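Local coordinates for SidF, inhibitor of growth family, member 3 (Legionella pneumophila subsp. pneumophila, PDB 4FYE), which removes phosphate from membrane phosphoinositides, probably from the 3-position of phosphatidylinositol 3,4,5-trisphosphate, at residues Thr11-Thr14 and His15-Asp19; Asp311-Asn315 and Glu316-Asn320; Leu345-His349 and Asn350-Val354; Gln654-Ala657 and Gln658-Gly662; Glu694-Asp697 and Arg698-Thr702. The protein carries 1 engineered substitution. All coordinates share one frame; numbering follows the deposited sequence.

Contact 1. Residues Thr11-Thr14 and His15-Asp19; sequences TYVT and HLLSD
T11 meets H15 twice through one carbonyl oxygen. H15 N points almost straight at T11 O (3.0 Å, N-H...O 167°), and the imidazole of H15 brings its CD2 edge to the same atom, T11 O lying in the ring plane 3.3 Å from CD2. The ring gets there because CG of H15 sits beside its own backbone N (chi1 -78°), which tips it back along the helix. Next comes Y12, whose O accepts from L16 N at 3.0 Å. L16 CD1 lies over one face of the Y12 ring, offset toward the rim and 3.7 Å from the centroid, a CH-pi contact, while the hydroxyl reaches away to D43. V13 lies alongside L17, both pointing the same way, with CG1 of V13 4.0 Å from CD1 of L17. L17 N divides between V13 O, a weak bond four residues back, and T14 O, three back at 3.2 Å and met from above the carbonyl plane; T14 OG1 turns back to E10 O. Past this turn S18 closes on H15 O with both its N and its OG, the latter at 2.7 Å. This is the tightening last turn of the helix 9-16. Y12, V13 and L16, joined by L17 just past the helix end, form the apolar side of an amphipathic helix laid on strands 184-189 and 199-206 of the six-stranded sheet.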
# COMPACT_ATOMS: atom_id res chain seq x y z
N THR A 11 -7.87 -10.62 16.40
CA THR A 11 -9.22 -10.79 16.92
C THR A 11 -10.18 -9.94 16.07
O THR A 11 -11.22 -10.41 15.62
CB THR A 11 -9.40 -10.55 18.44
OG1 THR A 11 -9.83 -9.21 18.64
CG2 THR A 11 -8.13 -10.82 19.26
N TYR A 12 -9.81 -8.72 15.80
CA TYR A 12 -10.58 -7.96 14.83
C TYR A 12 -10.86 -8.65 13.48
O TYR A 12 -12.01 -8.68 13.02
CB TYR A 12 -9.97 -6.61 14.60
CG TYR A 12 -10.84 -5.65 13.83
CD1 TYR A 12 -12.20 -5.47 14.11
CD2 TYR A 12 -10.29 -4.88 12.84
CE1 TYR A 12 -12.99 -4.55 13.41
CE2 TYR A 12 -11.04 -3.94 12.15
CZ TYR A 12 -12.38 -3.78 12.43
OH TYR A 12 -13.08 -2.86 11.68
N VAL A 13 -9.86 -9.22 12.84
CA VAL A 13 -10.06 -9.85 11.52
C VAL A 13 -11.05 -11.02 11.65
O VAL A 13 -11.91 -11.26 10.75
CB VAL A 13 -8.71 -10.36 11.01
CG1 VAL A 13 -8.90 -11.32 9.86
CG2 VAL A 13 -7.75 -9.17 10.69
N THR A 14 -10.97 -11.72 12.79
CA THR A 14 -11.85 -12.82 13.07
C THR A 14 -13.28 -12.34 13.21
O THR A 14 -14.19 -12.94 12.65
CB THR A 14 -11.45 -13.49 14.37
OG1 THR A 14 -10.14 -14.07 14.22
CG2 THR A 14 -12.46 -14.56 14.72
N HIS A 15 -13.52 -11.28 13.97
CA HIS A 15 -14.89 -10.76 14.02
C HIS A 15 -15.41 -10.36 12.66
O HIS A 15 -16.54 -10.57 12.35
CB HIS A 15 -14.98 -9.62 15.00
CG HIS A 15 -15.03 -10.06 16.42
ND1 HIS A 15 -16.20 -10.19 17.10
CD2 HIS A 15 -14.02 -10.49 17.28
CE1 HIS A 15 -15.94 -10.64 18.34
NE2 HIS A 15 -14.61 -10.83 18.44
N LEU A 16 -14.52 -9.82 11.82
CA LEU A 16 -14.89 -9.30 10.53
C LEU A 16 -15.38 -10.38 9.61
O LEU A 16 -16.15 -10.10 8.72
CB LEU A 16 -13.70 -8.59 9.88
CG LEU A 16 -13.53 -7.16 10.35
CD1 LEU A 16 -12.18 -6.50 9.93
CD2 LEU A 16 -14.73 -6.37 9.87
N LEU A 17 -14.92 -11.60 9.80
CA LEU A 17 -15.26 -12.68 8.91
C LEU A 17 -16.45 -13.47 9.41
O LEU A 17 -16.80 -14.47 8.84
CB LEU A 17 -14.06 -13.61 8.73
CG LEU A 17 -13.01 -12.84 7.93
CD1 LEU A 17 -11.65 -13.52 8.01
CD2 LEU A 17 -13.48 -12.65 6.52
N SER A 18 -17.09 -13.03 10.49
CA SER A 18 -18.17 -13.82 11.09
C SER A 18 -19.53 -13.30 10.60
O SER A 18 -19.61 -12.60 9.57
CB SER A 18 -18.08 -13.79 12.63
OG SER A 18 -18.30 -12.46 13.10
N ASP A 19 -20.60 -13.63 11.34
CA ASP A 19 -21.93 -13.30 10.90
C ASP A 19 -22.23 -11.86 11.19
O ASP A 19 -22.41 -11.50 12.35
CB ASP A 19 -22.98 -14.21 11.54
CG ASP A 19 -23.69 -15.08 10.49
OD1 ASP A 19 -23.09 -15.33 9.42
OD2 ASP A 19 -24.85 -15.49 10.71

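Contact 2. Residues Asp311-Asn315 and Glu316-Asn320; sequences DRMTN and EDLWN
T314 and D317 hold each other by two reciprocal bonds. The backbone N-H of D317 runs to T314 OG1 at 3.1 Å and is nearly straight (170°), while the backbone N-H of T314 runs to D317 OD2, also at 3.1 Å and 169°. In the first bond, OG1 is in place because T314 sets its hydroxyl between its backbone N and carbonyl carbon (chi1 69°), the crowded position, which turns the oxygen in toward the opening turn. In the second, OD2 is met on the anti side of the carboxylate, with the donor well out of its plane. The methyl CG2 of T314 packs against that same OD2 at 3.6 Å. Behind the cap the ordinary helix bonds begin: L318 N to T314 O, then W319 N to N315 O, each 3.1 Å. N315 OD1 and the carbonyl of M313 both accept from R339 of the helix 335-349, tying the cap to that neighbour. Outward lies the apolar layer. M313, the residue just before the cap, and L318 cross at about a right angle; the bent thioether carries CE to 3.8 Å from L318 CD2, and CB of M313 also rests 3.7 Å from CB of D317. The M313-L318 pair is a hydrophobic staple spanning the capping box. Taken together, the chemistry gives the D317 N-H in the first turn a side-chain acceptor and the T314 N-H a carboxylate, and the charge of D317 probably adds a favourable term beside the positive end of the helix dipole.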
# COMPACT_ATOMS: atom_id res chain seq x y z
N ASP A 311 -1.21 -3.34 17.50
CA ASP A 311 -2.28 -4.24 17.03
C ASP A 311 -1.79 -5.67 16.91
O ASP A 311 -2.58 -6.61 17.01
CB ASP A 311 -2.66 -3.90 15.56
CG ASP A 311 -3.36 -2.61 15.41
OD1 ASP A 311 -3.56 -1.94 16.49
OD2 ASP A 311 -3.69 -2.25 14.22
N ARG A 312 -0.54 -5.82 16.51
CA ARG A 312 0.01 -7.14 16.31
C ARG A 312 0.42 -7.78 17.63
O ARG A 312 0.90 -8.89 17.62
CB ARG A 312 1.17 -7.09 15.32
CG ARG A 312 0.61 -6.89 13.92
CD ARG A 312 1.52 -6.36 12.83
NE ARG A 312 2.81 -7.04 12.69
CZ ARG A 312 2.90 -8.26 12.20
NH1 ARG A 312 1.79 -8.87 11.83
NH2 ARG A 312 4.06 -8.84 12.03
N MET A 313 0.24 -7.11 18.76
CA MET A 313 0.44 -7.80 20.04
C MET A 313 -0.82 -8.28 20.75
O MET A 313 -1.82 -7.54 20.90
CB MET A 313 1.29 -6.96 20.96
CG MET A 313 2.64 -6.75 20.27
SD MET A 313 3.87 -5.95 21.27
CE MET A 313 3.13 -4.37 21.31
N THR A 314 -0.76 -9.53 21.19
CA THR A 314 -1.86 -10.08 21.97
C THR A 314 -1.69 -9.47 23.30
O THR A 314 -0.62 -8.95 23.66
CB THR A 314 -1.77 -11.62 22.05
OG1 THR A 314 -0.63 -12.02 22.85
CG2 THR A 314 -1.54 -12.17 20.61
N ASN A 315 -2.75 -9.55 24.07
CA ASN A 315 -2.65 -9.33 25.50
C ASN A 315 -1.52 -10.06 26.24
O ASN A 315 -0.82 -9.43 27.03
CB ASN A 315 -4.01 -9.54 26.17
CG ASN A 315 -5.00 -8.43 25.81
OD1 ASN A 315 -4.87 -7.74 24.78
ND2 ASN A 315 -6.00 -8.25 26.64
N GLU A 316 -1.32 -11.36 25.98
CA GLU A 316 -0.21 -12.10 26.62
C GLU A 316 1.12 -11.39 26.29
O GLU A 316 1.93 -11.17 27.19
CB GLU A 316 -0.11 -13.53 26.10
CG GLU A 316 -0.53 -14.66 27.03
CD GLU A 316 0.05 -16.05 26.61
OE1 GLU A 316 0.27 -16.93 27.51
OE2 GLU A 316 0.30 -16.28 25.39
N ASP A 317 1.29 -11.02 25.02
CA ASP A 317 2.47 -10.28 24.49
C ASP A 317 2.72 -8.96 25.24
O ASP A 317 3.83 -8.66 25.60
CB ASP A 317 2.27 -9.94 23.01
CG ASP A 317 2.45 -11.15 22.05
OD1 ASP A 317 3.13 -12.16 22.42
OD2 ASP A 317 1.91 -11.10 20.90
N LEU A 318 1.71 -8.14 25.47
CA LEU A 318 1.98 -6.92 26.19
C LEU A 318 2.38 -7.19 27.67
O LEU A 318 3.35 -6.62 28.23
CB LEU A 318 0.73 -6.03 26.11
CG LEU A 318 0.27 -5.57 24.75
CD1 LEU A 318 -1.24 -5.34 24.72
CD2 LEU A 318 0.95 -4.28 24.37
N TRP A 319 1.63 -8.07 28.31
CA TRP A 319 1.95 -8.54 29.60
C TRP A 319 3.38 -8.97 29.79
O TRP A 319 4.01 -8.64 30.81
CB TRP A 319 1.03 -9.71 29.88
CG TRP A 319 1.11 -10.22 31.29
CD1 TRP A 319 1.71 -11.40 31.73
CD2 TRP A 319 0.56 -9.58 32.50
NE1 TRP A 319 1.56 -11.54 33.08
CE2 TRP A 319 0.89 -10.47 33.62
CE3 TRP A 319 -0.15 -8.39 32.76
CZ2 TRP A 319 0.51 -10.18 34.94
CZ3 TRP A 319 -0.52 -8.10 34.10
CH2 TRP A 319 -0.19 -8.97 35.16
N ASN A 320 3.91 -9.74 28.84
CA ASN A 320 5.24 -10.30 29.03
C ASN A 320 6.26 -9.19 28.95
O ASN A 320 7.33 -9.29 29.47
CB ASN A 320 5.55 -11.40 27.99
CG ASN A 320 4.57 -12.59 28.06
OD1 ASN A 320 4.22 -13.11 29.13
ND2 ASN A 320 4.14 -13.05 26.88

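Contact 3. Residues Leu345-His349 and Asn350-Val354; sequences LYVEH and NPLSV
The phenol ring of Y346 and the side-chain amide of N350 are the flat groups that meet, their chains crossing at about a right angle and their planes 27° apart; the amide meets the CD1-CE1 side of the ring obliquely. N350 ND2 lies 3.4 Å from Y346 CD1, and N350 CG is 3.7 Å from Y346 CE1. What fixes the amide is the hydrogen bond from N350 ND2 to Y346 O, 3.0 Å and 161°: the donor uses a carbonyl lone pair, and the acceptor lies in the amide plane. N350 CG sits beside its backbone N (chi1 -66°), which brings ND2 back to that oxygen. ND2 also donates to K321 O, which leaves the amide little freedom to rotate. L352 approaches the phenol obliquely as well, CD1 standing 3.9 Å from Y346 OH and 4.0 Å from Y346 CE2. The H349 imidazole turns elsewhere and stacks on Y326. This corner joins the helix 335-349 to strand 353-360. V347 packs on V404 and T406, and L352 on V408, all of strand 402-416, while L352 and V354 share backbone bonds with G409; the chain thus passes through the short link N350-L352 into the four-stranded sheet, between strands 402-416 and 641-645.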
# COMPACT_ATOMS: atom_id res chain seq x y z
N LEU A 345 0.79 0.66 29.90
CA LEU A 345 1.95 0.25 30.67
C LEU A 345 3.05 -0.22 29.73
O LEU A 345 4.20 0.08 29.94
CB LEU A 345 1.59 -0.86 31.68
CG LEU A 345 0.85 -0.35 32.93
CD1 LEU A 345 0.19 -1.45 33.77
CD2 LEU A 345 1.70 0.52 33.84
N TYR A 346 2.69 -0.91 28.65
CA TYR A 346 3.64 -1.40 27.70
C TYR A 346 4.44 -0.24 27.13
O TYR A 346 5.70 -0.33 26.99
CB TYR A 346 2.98 -2.22 26.58
CG TYR A 346 3.94 -2.52 25.41
CD1 TYR A 346 5.08 -3.30 25.60
CD2 TYR A 346 3.74 -2.00 24.19
CE1 TYR A 346 5.97 -3.55 24.56
CE2 TYR A 346 4.60 -2.25 23.16
CZ TYR A 346 5.73 -3.01 23.36
OH TYR A 346 6.63 -3.25 22.32
N VAL A 347 3.70 0.84 26.79
CA VAL A 347 4.29 1.97 26.08
C VAL A 347 5.21 2.75 27.02
O VAL A 347 6.27 3.22 26.61
CB VAL A 347 3.22 2.95 25.51
CG1 VAL A 347 3.90 4.23 25.03
CG2 VAL A 347 2.44 2.31 24.39
N GLU A 348 4.81 2.82 28.28
CA GLU A 348 5.49 3.60 29.29
C GLU A 348 6.85 2.94 29.61
O GLU A 348 7.84 3.62 29.76
CB GLU A 348 4.54 3.75 30.48
CG GLU A 348 5.10 4.27 31.81
CD GLU A 348 4.06 4.20 32.96
OE1 GLU A 348 4.46 3.97 34.14
OE2 GLU A 348 2.83 4.37 32.70
N HIS A 349 6.91 1.62 29.59
CA HIS A 349 8.14 0.92 29.90
C HIS A 349 8.94 0.33 28.75
O HIS A 349 9.95 -0.31 29.01
CB HIS A 349 7.83 -0.18 30.92
CG HIS A 349 7.16 0.35 32.16
ND1 HIS A 349 7.86 0.78 33.23
CD2 HIS A 349 5.86 0.59 32.44
CE1 HIS A 349 7.04 1.24 34.16
NE2 HIS A 349 5.81 1.13 33.69
N ASN A 350 8.52 0.49 27.49
CA ASN A 350 9.33 -0.05 26.41
C ASN A 350 9.56 0.96 25.30
O ASN A 350 8.61 1.61 24.83
CB ASN A 350 8.67 -1.34 25.84
CG ASN A 350 8.63 -2.51 26.88
OD1 ASN A 350 9.50 -3.35 26.88
ND2 ASN A 350 7.64 -2.55 27.70
N PRO A 351 10.82 1.14 24.90
CA PRO A 351 11.20 2.00 23.75
C PRO A 351 10.62 1.40 22.50
O PRO A 351 10.64 0.21 22.33
CB PRO A 351 12.73 1.92 23.68
CG PRO A 351 13.17 1.36 25.04
CD PRO A 351 11.94 0.93 25.84
N LEU A 352 10.06 2.22 21.65
CA LEU A 352 9.32 1.70 20.52
C LEU A 352 10.13 1.99 19.33
O LEU A 352 10.72 3.08 19.24
CB LEU A 352 8.02 2.42 20.36
CG LEU A 352 6.79 1.65 20.84
CD1 LEU A 352 7.10 0.59 21.88
CD2 LEU A 352 5.81 2.67 21.40
N SER A 353 10.19 1.02 18.40
CA SER A 353 10.82 1.38 17.18
C SER A 353 10.24 0.66 16.02
O SER A 353 9.73 -0.43 16.13
CB SER A 353 12.37 1.29 17.22
OG SER A 353 12.77 0.11 17.80
N VAL A 354 10.34 1.31 14.89
CA VAL A 354 9.55 0.96 13.83
C VAL A 354 10.45 0.97 12.66
O VAL A 354 11.35 1.79 12.62
CB VAL A 354 8.43 2.00 13.82
CG1 VAL A 354 8.53 2.99 12.70
CG2 VAL A 354 7.10 1.29 13.94

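Contact 4. Residues Gln654-Ala657 and Gln658-Gly662; sequences QRLA and QKIVG
Two turns of the buried helix 652-668 bring L656 and I660 together on one of its faces, and R655 and Q658 on another. CG of L656 touches CD1 of I660 at 3.8 Å, the chains slanting across one another. L656 reaches over because its CG lies anti to the backbone N (chi1 179°), and I660 folds its CD1 back to 3.5 Å from L656 O. That oxygen accepts from I660 N at 3.0 Å. Beneath the side chains the regular bonds continue, with Q658 N to Q654 O at 2.9 Å and K659 N to R655 O at 3.1 Å. R655 doubles back at chi2 and chi3, which brings the edge of its guanidinium to the Q658 amide, the planes 21° apart. The charge of R655 is met by D729 in a salt bridge, and F727 offers its ring to both R655 and K659 in cation-pi contacts; K659 NZ also donates to N726 O. L656 and I660 face the helix 626-637 and strand 641-645, while Q654 and R655 lie against the helix 701-712. The arrangement is that of a central helix in a mixed alpha-beta fold, with an i, i+4 apolar pair on one side and buried polar groups on another.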
# COMPACT_ATOMS: atom_id res chain seq x y z
N GLN A 654 -1.61 -0.77 -6.60
CA GLN A 654 -2.53 -1.93 -6.49
C GLN A 654 -2.02 -3.19 -7.19
O GLN A 654 -2.24 -4.33 -6.70
CB GLN A 654 -3.90 -1.62 -7.14
CG GLN A 654 -4.75 -0.65 -6.35
CD GLN A 654 -4.73 -1.03 -4.89
OE1 GLN A 654 -5.28 -2.03 -4.49
NE2 GLN A 654 -4.03 -0.24 -4.09
N ARG A 655 -1.41 -3.01 -8.35
CA ARG A 655 -0.89 -4.15 -9.06
C ARG A 655 0.35 -4.74 -8.33
O ARG A 655 0.56 -5.96 -8.32
CB ARG A 655 -0.51 -3.84 -10.51
CG ARG A 655 -1.47 -3.14 -11.47
CD ARG A 655 -2.95 -3.54 -11.71
NE ARG A 655 -3.27 -4.89 -11.95
CZ ARG A 655 -4.09 -5.39 -12.91
NH1 ARG A 655 -4.70 -4.66 -13.82
NH2 ARG A 655 -4.31 -6.71 -12.93
N LEU A 656 1.19 -3.89 -7.73
CA LEU A 656 2.24 -4.41 -6.93
C LEU A 656 1.59 -5.15 -5.72
O LEU A 656 2.02 -6.28 -5.39
CB LEU A 656 3.17 -3.28 -6.48
CG LEU A 656 4.29 -3.80 -5.59
CD1 LEU A 656 5.33 -4.77 -6.26
CD2 LEU A 656 4.92 -2.57 -5.01
N ALA A 657 0.56 -4.56 -5.07
CA ALA A 657 -0.08 -5.26 -3.92
C ALA A 657 -0.63 -6.63 -4.35
O ALA A 657 -0.56 -7.62 -3.57
CB ALA A 657 -1.16 -4.40 -3.26
N GLN A 658 -1.10 -6.73 -5.60
CA GLN A 658 -1.65 -7.98 -6.14
C GLN A 658 -0.55 -9.03 -6.27
O GLN A 658 -0.75 -10.20 -5.97
CB GLN A 658 -2.26 -7.73 -7.55
CG GLN A 658 -2.51 -9.03 -8.36
CD GLN A 658 -3.19 -8.86 -9.79
OE1 GLN A 658 -3.32 -9.87 -10.53
NE2 GLN A 658 -3.56 -7.66 -10.18
N LYS A 659 0.60 -8.63 -6.78
CA LYS A 659 1.75 -9.53 -6.87
C LYS A 659 2.18 -10.00 -5.47
O LYS A 659 2.46 -11.19 -5.24
CB LYS A 659 2.87 -8.77 -7.59
CG LYS A 659 3.28 -9.31 -8.94
CD LYS A 659 2.25 -9.22 -10.01
CE LYS A 659 2.78 -9.75 -11.36
NZ LYS A 659 2.47 -11.20 -11.72
N ILE A 660 2.18 -9.12 -4.47
CA ILE A 660 2.73 -9.53 -3.16
C ILE A 660 1.71 -10.40 -2.45
O ILE A 660 2.08 -11.41 -1.85
CB ILE A 660 3.00 -8.30 -2.29
CG1 ILE A 660 4.17 -7.52 -2.87
CG2 ILE A 660 3.29 -8.69 -0.86
CD1 ILE A 660 4.08 -6.04 -2.56
N VAL A 661 0.42 -10.01 -2.50
CA VAL A 661 -0.55 -10.75 -1.73
C VAL A 661 -0.69 -12.11 -2.41
O VAL A 661 -0.77 -13.11 -1.72
CB VAL A 661 -1.97 -10.11 -1.67
CG1 VAL A 661 -2.71 -10.65 -0.49
CG2 VAL A 661 -1.88 -8.65 -1.43
N GLY A 662 -0.68 -12.15 -3.74
CA GLY A 662 -0.94 -13.41 -4.45
C GLY A 662 0.23 -14.35 -4.15
O GLY A 662 0.08 -15.56 -3.96

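Contact 5. Residues Glu694-Asp697 and Arg698-Thr702; sequences EQLD and RELTT
E694 and R698, one helical turn apart, are joined through water 1, which gives a hydrogen to E694 OE2 (2.6 Å) and takes one from R698 NE (2.9 Å). No direct salt bridge forms, since E694 OE2 and R698 NH2 are 4.7 Å apart. The E694 carboxylate is held by the backbone N-H groups of T685 and H686. R698 is straight from CG to NE, with its CG 3.2 Å from E694 O, and water 1 sits in the guanidinium plane at its edge. D697 turns CG anti to the backbone N (chi1 -158°). Its OD1 then meets L700 CD1 at 3.7 Å, the two side chains at about a right angle, while OD2 is bound by R684 and by the N-H of A728. E699 bends at chi2 (-63°), which delivers its carboxylate to Y58 and S56. L700 throws its CG back to 3.4 Å from L696 O, and CD2 of L696 faces CD2 of L700 at 4.2 Å. R698 N still bonds E694 O four residues back, but then the backbone shortens its step: E699 N bonds L696 O and L700 N bonds D697 O, both approaching from above the carbonyl plane. Three-residue bonding of this kind near L700 is typical of a helix that tightens, here on passing from the helix 692-699 toward the helix 701-712.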
# COMPACT_ATOMS: atom_id res chain seq x y z
N GLU A 694 -2.83 -19.31 -12.15
CA GLU A 694 -3.60 -18.32 -12.95
C GLU A 694 -4.99 -18.22 -12.37
O GLU A 694 -5.61 -17.14 -12.38
CB GLU A 694 -3.64 -18.69 -14.44
CG GLU A 694 -4.49 -17.80 -15.26
CD GLU A 694 -4.01 -17.67 -16.69
OE1 GLU A 694 -3.08 -18.46 -17.06
OE2 GLU A 694 -4.58 -16.80 -17.44
N GLN A 695 -5.43 -19.33 -11.83
CA GLN A 695 -6.74 -19.39 -11.21
C GLN A 695 -6.74 -18.49 -9.95
O GLN A 695 -7.71 -17.76 -9.68
CB GLN A 695 -7.14 -20.85 -10.92
CG GLN A 695 -8.62 -20.94 -10.56
CD GLN A 695 -9.03 -22.15 -9.70
OE1 GLN A 695 -9.95 -22.02 -8.86
NE2 GLN A 695 -8.39 -23.33 -9.91
N LEU A 696 -5.65 -18.55 -9.18
CA LEU A 696 -5.50 -17.63 -8.05
C LEU A 696 -5.44 -16.22 -8.59
O LEU A 696 -6.10 -15.31 -8.07
CB LEU A 696 -4.22 -17.92 -7.27
CG LEU A 696 -4.20 -17.69 -5.74
CD1 LEU A 696 -2.81 -17.46 -5.18
CD2 LEU A 696 -5.15 -16.68 -5.14
N ASP A 697 -4.63 -16.01 -9.62
CA ASP A 697 -4.42 -14.66 -10.07
C ASP A 697 -5.81 -14.07 -10.44
O ASP A 697 -6.04 -12.92 -10.21
CB ASP A 697 -3.39 -14.65 -11.23
CG ASP A 697 -2.71 -13.27 -11.42
OD1 ASP A 697 -2.57 -12.49 -10.44
OD2 ASP A 697 -2.27 -12.99 -12.56
N ARG A 698 -6.74 -14.89 -10.93
CA ARG A 698 -8.04 -14.44 -11.34
C ARG A 698 -8.77 -13.88 -10.17
O ARG A 698 -9.58 -12.98 -10.32
CB ARG A 698 -8.85 -15.56 -12.01
CG ARG A 698 -8.38 -15.82 -13.43
CD ARG A 698 -9.19 -16.88 -14.07
NE ARG A 698 -8.86 -17.05 -15.48
CZ ARG A 698 -9.39 -18.00 -16.27
NH1 ARG A 698 -10.24 -18.88 -15.74
NH2 ARG A 698 -9.08 -18.09 -17.58
N GLU A 699 -8.41 -14.30 -8.98
CA GLU A 699 -9.22 -13.87 -7.84
C GLU A 699 -8.90 -12.41 -7.47
O GLU A 699 -9.78 -11.65 -7.04
CB GLU A 699 -8.98 -14.76 -6.62
CG GLU A 699 -9.38 -16.24 -6.72
CD GLU A 699 -10.87 -16.42 -6.93
OE1 GLU A 699 -11.25 -17.56 -7.18
OE2 GLU A 699 -11.66 -15.44 -6.88
N LEU A 700 -7.64 -12.02 -7.68
CA LEU A 700 -7.06 -10.82 -7.06
C LEU A 700 -7.53 -9.47 -7.61
O LEU A 700 -7.28 -8.43 -7.01
CB LEU A 700 -5.55 -10.92 -7.08
CG LEU A 700 -5.16 -12.33 -6.64
CD1 LEU A 700 -3.69 -12.56 -6.94
CD2 LEU A 700 -5.45 -12.49 -5.15
N THR A 701 -8.25 -9.41 -8.71
CA THR A 701 -8.62 -8.02 -9.18
C THR A 701 -9.85 -7.53 -8.47
O THR A 701 -10.18 -6.31 -8.49
CB THR A 701 -8.84 -7.95 -10.67
OG1 THR A 701 -9.29 -9.25 -11.11
CG2 THR A 701 -7.49 -7.57 -11.36
N THR A 702 -10.51 -8.43 -7.79
CA THR A 702 -11.78 -8.04 -7.24
C THR A 702 -11.70 -7.04 -6.09
O THR A 702 -12.43 -6.05 -6.10
CB THR A 702 -12.83 -9.20 -7.16
OG1 THR A 702 -13.06 -9.56 -5.84
CG2 THR A 702 -12.41 -10.38 -7.94
O HOH W 1 -6.83 -15.56 -16.88

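How the contacts relate
Along the chain the five contacts follow one another in numerical order. Contacts 2 and 3 are neighbours, about 12 Å apart centre to centre, with M313 and L318 packing on Y346 where the helices 315-320 and 335-349 meet. Contacts 4 and 5 form a second pair, centres about 11 Å apart, in which L700 and T701 lie against the helix 652-668. Contact 1 lies apart from both pairs. Contacts 1 and 5 pack on strand 184-189 of the six-stranded sheet; contact 3 runs into the four-stranded sheet, and contact 4 lies against its strand 641-645 while Q654 also reaches Y204 of the six-stranded sheet. Contacts 3 and 5, centres about 40 Å apart, fall on opposite sides of the chain's centre.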